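Local coordinates for IroE-like serine hydrolase (Shewanella oneidensis, PDB 3GFF), which probably hydrolyses ester bonds, as a serine hydrolase of the esterase D family with an alpha/beta-hydrolase type of fold, at residues E52-F55 with D56-A59; A151-A154 with L155-R159. All coordinates share one frame; numbering follows the deposited sequence.

Contact 1 (E52-F55 with D56-A59); sequences EDQF and DHMA
Gln54 and His57 lie side by side, one turn apart on the same helix, and their polar ends join: His57 NE2 donates to Gln54 OE1 at 2.6 Å. The N-H points almost straight at the oxygen, 176°, and that oxygen sits in the plane of the imidazole while the donor is tilted 21° from the amide's carbonyl plane. Gln54 bends at chi2 (-71°) to bring its amide alongside the ring. Met58, present as selenomethionine, runs out extended beyond CG, with SE 3.9 Å from Gln54 CB, and its CG lies over one face of the His57 ring near the rim. On another side of the helix the CB of Ala59 rests on a face of the Phe55 ring as a CH-pi contact, 3.7 Å from the centroid. Asp56 OD1 comes to the edge of that ring, in its plane.

Behind the side chains the helix is kinked. The backbone bonds Met58 N to Gln54 O and Ala59 N to Phe55 O (2.7 Å) are made, but the amides of Asp56 and His57 lack a bond to the preceding turn. Water fills in: one molecule bridges Asp53 O and His57 N, 3.0 Å from each, and another links Glu52 O to Asp56 N weakly.

Ser251 also bonds Gln54 OE1, His252 holds His57 ND1, and Phe64 of the second subunit stacks on the imidazole. Phe55 and Ala59 both touch Ile78. The kink, bridged by water, lies in the helix that crosses over in a beta-alpha-beta unit, between strands 43-48 and 77-81.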
loop_
_atom_site.group_PDB
_atom_site.type_symbol
_atom_site.label_atom_id
_atom_site.label_comp_id
_atom_site.label_asym_id
_atom_site.label_seq_id
_atom_site.Cartn_x
_atom_site.Cartn_y
_atom_site.Cartn_z
ATOM N N GLU A 52 -9.254 -13.601 -5.844
ATOM C CA GLU A 52 -10.124 -12.899 -6.822
ATOM C C GLU A 52 -10.242 -11.440 -6.482
ATOM O O GLU A 52 -10.314 -10.622 -7.349
ATOM C CB GLU A 52 -11.575 -13.429 -6.845
ATOM C CG GLU A 52 -11.785 -14.855 -6.410
ATOM C CD GLU A 52 -11.492 -15.080 -4.951
ATOM O OE1 GLU A 52 -12.047 -14.372 -4.072
ATOM O OE2 GLU A 52 -10.708 -15.996 -4.672
ATOM N N ASP A 53 -10.255 -11.143 -5.199
ATOM C CA ASP A 53 -10.427 -9.785 -4.664
ATOM C C ASP A 53 -9.160 -9.102 -4.097
ATOM O O ASP A 53 -9.018 -7.887 -4.229
ATOM C CB ASP A 53 -11.501 -9.831 -3.554
ATOM C CG ASP A 53 -12.893 -10.168 -4.091
ATOM O OD1 ASP A 53 -13.118 -10.050 -5.304
ATOM O OD2 ASP A 53 -13.773 -10.531 -3.306
ATOM N N GLN A 54 -8.251 -9.876 -3.504
ATOM C CA GLN A 54 -7.062 -9.316 -2.822
ATOM C C GLN A 54 -5.712 -9.393 -3.584
ATOM O O GLN A 54 -4.783 -8.655 -3.263
ATOM C CB GLN A 54 -6.885 -10.012 -1.468
ATOM C CG GLN A 54 -8.107 -9.956 -0.493
ATOM C CD GLN A 54 -8.360 -8.582 0.087
ATOM O OE1 GLN A 54 -7.510 -7.693 0.053
ATOM N NE2 GLN A 54 -9.561 -8.389 0.600
ATOM N N PHE A 55 -5.619 -10.243 -4.608
ATOM C CA PHE A 55 -4.332 -10.487 -5.274
ATOM C C PHE A 55 -3.697 -9.256 -5.884
ATOM O O PHE A 55 -2.522 -8.980 -5.629
ATOM C CB PHE A 55 -4.431 -11.564 -6.365
ATOM C CG PHE A 55 -3.103 -11.882 -6.993
ATOM C CD1 PHE A 55 -2.232 -12.779 -6.368
ATOM C CD2 PHE A 55 -2.716 -11.272 -8.170
ATOM C CE1 PHE A 55 -0.996 -13.079 -6.914
ATOM C CE2 PHE A 55 -1.471 -11.559 -8.733
ATOM C CZ PHE A 55 -0.611 -12.471 -8.105
ATOM N N ASP A 56 -4.470 -8.535 -6.687
ATOM C CA ASP A 56 -3.985 -7.328 -7.367
ATOM C C ASP A 56 -3.279 -6.275 -6.481
ATOM O O ASP A 56 -2.159 -5.893 -6.786
ATOM C CB ASP A 56 -5.116 -6.671 -8.155
ATOM C CG ASP A 56 -5.440 -7.396 -9.453
ATOM O OD1 ASP A 56 -5.057 -8.579 -9.659
ATOM O OD2 ASP A 56 -6.062 -6.726 -10.311
ATOM N N HIS A 57 -3.911 -5.804 -5.403
ATOM C CA HIS A 57 -3.271 -4.773 -4.568
ATOM C C HIS A 57 -2.180 -5.359 -3.695
ATOM O O HIS A 57 -1.200 -4.675 -3.415
ATOM C CB HIS A 57 -4.272 -3.951 -3.711
ATOM C CG HIS A 57 -4.804 -4.674 -2.507
ATOM N ND1 HIS A 57 -4.289 -4.499 -1.237
ATOM C CD2 HIS A 57 -5.826 -5.550 -2.376
ATOM C CE1 HIS A 57 -4.946 -5.268 -0.384
ATOM N NE2 HIS A 57 -5.886 -5.914 -1.048
HETATM N N MSE A 58 -2.345 -6.607 -3.258
HETATM C CA MSE A 58 -1.333 -7.288 -2.422
HETATM C C MSE A 58 -0.091 -7.610 -3.242
HETATM O O MSE A 58 1.029 -7.243 -2.862
HETATM C CB MSE A 58 -1.892 -8.562 -1.793
HETATM C CG MSE A 58 -2.897 -8.325 -0.671
HETATM SE SE MSE A 58 -3.338 -9.914 0.248
HETATM C CE MSE A 58 -4.374 -9.092 1.701
ATOM N N ALA A 59 -0.284 -8.277 -4.382
ATOM C CA ALA A 59 0.838 -8.568 -5.277
ATOM C C ALA A 59 1.603 -7.256 -5.728
ATOM O O ALA A 59 2.840 -7.249 -5.728
ATOM C CB ALA A 59 0.372 -9.410 -6.488
HETATM O O HOH W 1 -7.685 -9.174 -7.179
HETATM O O HOH W 2 -6.907 -6.129 -5.552
#

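Contact 2 (A151-A154 with L155-R159); sequences AMEA and LRTDR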
loop_
_atom_site.group_PDB
_atom_site.type_symbol
_atom_site.label_atom_id
_atom_site.label_comp_id
_atom_site.label_asym_id
_atom_site.label_seq_id
_atom_site.Cartn_x
_atom_site.Cartn_y
_atom_site.Cartn_z
ATOM N N ALA A 151 -5.716 -19.391 8.216
ATOM C CA ALA A 151 -4.414 -19.201 8.887
ATOM C C ALA A 151 -4.480 -19.780 10.289
ATOM O O ALA A 151 -3.636 -20.582 10.654
ATOM C CB ALA A 151 -4.016 -17.727 8.934
HETATM N N MSE A 152 -5.517 -19.430 11.057
HETATM C CA MSE A 152 -5.642 -19.921 12.447
HETATM C C MSE A 152 -5.710 -21.431 12.517
HETATM O O MSE A 152 -5.080 -22.032 13.375
HETATM C CB MSE A 152 -6.879 -19.333 13.147
HETATM C CG MSE A 152 -6.830 -17.812 13.410
HETATM SE SE MSE A 152 -5.136 -17.214 14.222
HETATM C CE MSE A 152 -5.518 -15.411 14.627
ATOM N N GLU A 153 -6.501 -22.037 11.626
ATOM C CA GLU A 153 -6.681 -23.491 11.589
ATOM C C GLU A 153 -5.388 -24.228 11.141
ATOM O O GLU A 153 -5.020 -25.262 11.679
ATOM C CB GLU A 153 -7.888 -23.815 10.711
ATOM C CG GLU A 153 -8.344 -25.254 10.736
ATOM C CD GLU A 153 -8.842 -25.714 12.100
ATOM O OE1 GLU A 153 -8.886 -24.909 13.075
ATOM O OE2 GLU A 153 -9.173 -26.890 12.191
ATOM N N ALA A 154 -4.672 -23.655 10.187
ATOM C CA ALA A 154 -3.390 -24.192 9.741
ATOM C C ALA A 154 -2.463 -24.239 10.961
ATOM O O ALA A 154 -1.870 -25.278 11.242
ATOM C CB ALA A 154 -2.796 -23.316 8.609
ATOM N N LEU A 155 -2.382 -23.128 11.701
ATOM C CA LEU A 155 -1.600 -23.082 12.930
ATOM C C LEU A 155 -2.200 -24.076 13.918
ATOM O O LEU A 155 -1.510 -24.976 14.381
ATOM C CB LEU A 155 -1.522 -21.645 13.506
ATOM C CG LEU A 155 -0.582 -21.297 14.693
ATOM C CD1 LEU A 155 0.896 -21.336 14.325
ATOM C CD2 LEU A 155 -0.922 -19.872 15.283
ATOM N N ARG A 156 -3.505 -23.989 14.160
ATOM C CA ARG A 156 -4.149 -24.871 15.134
ATOM C C ARG A 156 -3.893 -26.366 14.915
ATOM O O ARG A 156 -3.716 -27.121 15.893
ATOM C CB ARG A 156 -5.677 -24.648 15.205
ATOM C CG ARG A 156 -6.291 -25.244 16.490
ATOM C CD ARG A 156 -7.831 -25.266 16.465
ATOM N NE ARG A 156 -8.306 -26.303 15.560
ATOM C CZ ARG A 156 -8.506 -27.580 15.885
ATOM N NH1 ARG A 156 -8.324 -28.018 17.125
ATOM N NH2 ARG A 156 -8.931 -28.431 14.958
ATOM N N THR A 157 -3.881 -26.792 13.651
ATOM C CA THR A 157 -3.710 -28.209 13.306
ATOM C C THR A 157 -2.287 -28.615 12.846
ATOM O O THR A 157 -2.096 -29.638 12.186
ATOM C CB THR A 157 -4.760 -28.591 12.252
ATOM O OG1 THR A 157 -4.569 -27.802 11.071
ATOM C CG2 THR A 157 -6.141 -28.308 12.801
ATOM N N ASP A 158 -1.306 -27.791 13.202
ATOM C CA ASP A 158 0.120 -28.030 12.970
ATOM C C ASP A 158 0.519 -28.374 11.534
ATOM O O ASP A 158 1.418 -29.163 11.327
ATOM C CB ASP A 158 0.589 -29.087 13.964
ATOM C CG ASP A 158 0.247 -28.696 15.401
ATOM O OD1 ASP A 158 -0.223 -27.564 15.577
ATOM O OD2 ASP A 158 0.438 -29.495 16.334
ATOM N N ARG A 159 -0.108 -27.724 10.553
ATOM C CA ARG A 159 0.185 -28.039 9.151
ATOM C C ARG A 159 1.647 -27.723 8.914
ATOM O O ARG A 159 2.076 -26.605 9.196
ATOM C CB ARG A 159 -0.692 -27.243 8.166
ATOM C CG ARG A 159 -2.179 -27.420 8.381
ATOM C CD ARG A 159 -2.553 -28.897 8.572
ATOM N NE ARG A 159 -3.987 -29.109 8.419
ATOM C CZ ARG A 159 -4.593 -29.472 7.279
ATOM N NH1 ARG A 159 -3.911 -29.665 6.161
ATOM N NH2 ARG A 159 -5.906 -29.666 7.265
#
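The Arg156 guanidinium takes the Glu153 carboxylate at its edge, the two planes 28° apart. The grip is side-on and two-pronged: NE reaches Glu153 OE1 at 2.9 Å in a salt bridge, and NH2 reaches Glu153 OE2 at 3.2 Å. Each oxygen is met on its syn side, but by a donor well out of the carboxylate plane, whereas both oxygens stay close to the guanidinium plane. Arg156 turns back at chi3 (73°) to present this edge. The second flat group, the Arg159 guanidinium, has Thr157 CB at its edge, and its NE donates to Thr157 OG1 at 3.0 Å.

Thr157 itself folds back on the helix end. Its backbone N and its OG1 both donate to Glu153 O, each at 2.7 Å and from opposite faces of the carbonyl plane, while CG2 packs 3.4 Å from Glu153 OE2. Next comes a Schellman motif: Asp158, at positive phi, is its C-prime residue, with Arg159 N bonded to Ala154 O (3.1 Å) and Asp158 N to Leu155 O.

Tyr179 also bonds Glu153 OE1, Asp158 pairs with Arg186, and Arg159 forms salt bridges with Glu122 and Asp119 on helix 114-132. With two nitrogens and a phenol around it, the buried Glu153 carboxylate is probably held as the anion, and the charged groups clustered here tie the end of helix 146-156 to both neighbouring helices, 114-132 and 178-189.

Contact 1 comes first along the chain, on helix 51-65, and contact 2 follows on helix 146-156 and the turn that ends it. Their centres are 23 Å apart and their nearest atoms about 11 Å, without touching. Both helices are crossovers of the mixed eight-stranded sheet: the one leads from strand 43-48 to 77-81, the other from strand 138-144 to 164-168, and strands 43-48 and 138-144 are neighbours in that sheet. Helix 146-156 follows the probable nucleophile elbow at Ser145. Contact 1 reaches the second subunit, through His57 and Phe64 of that subunit, while no other chain touches contact 2.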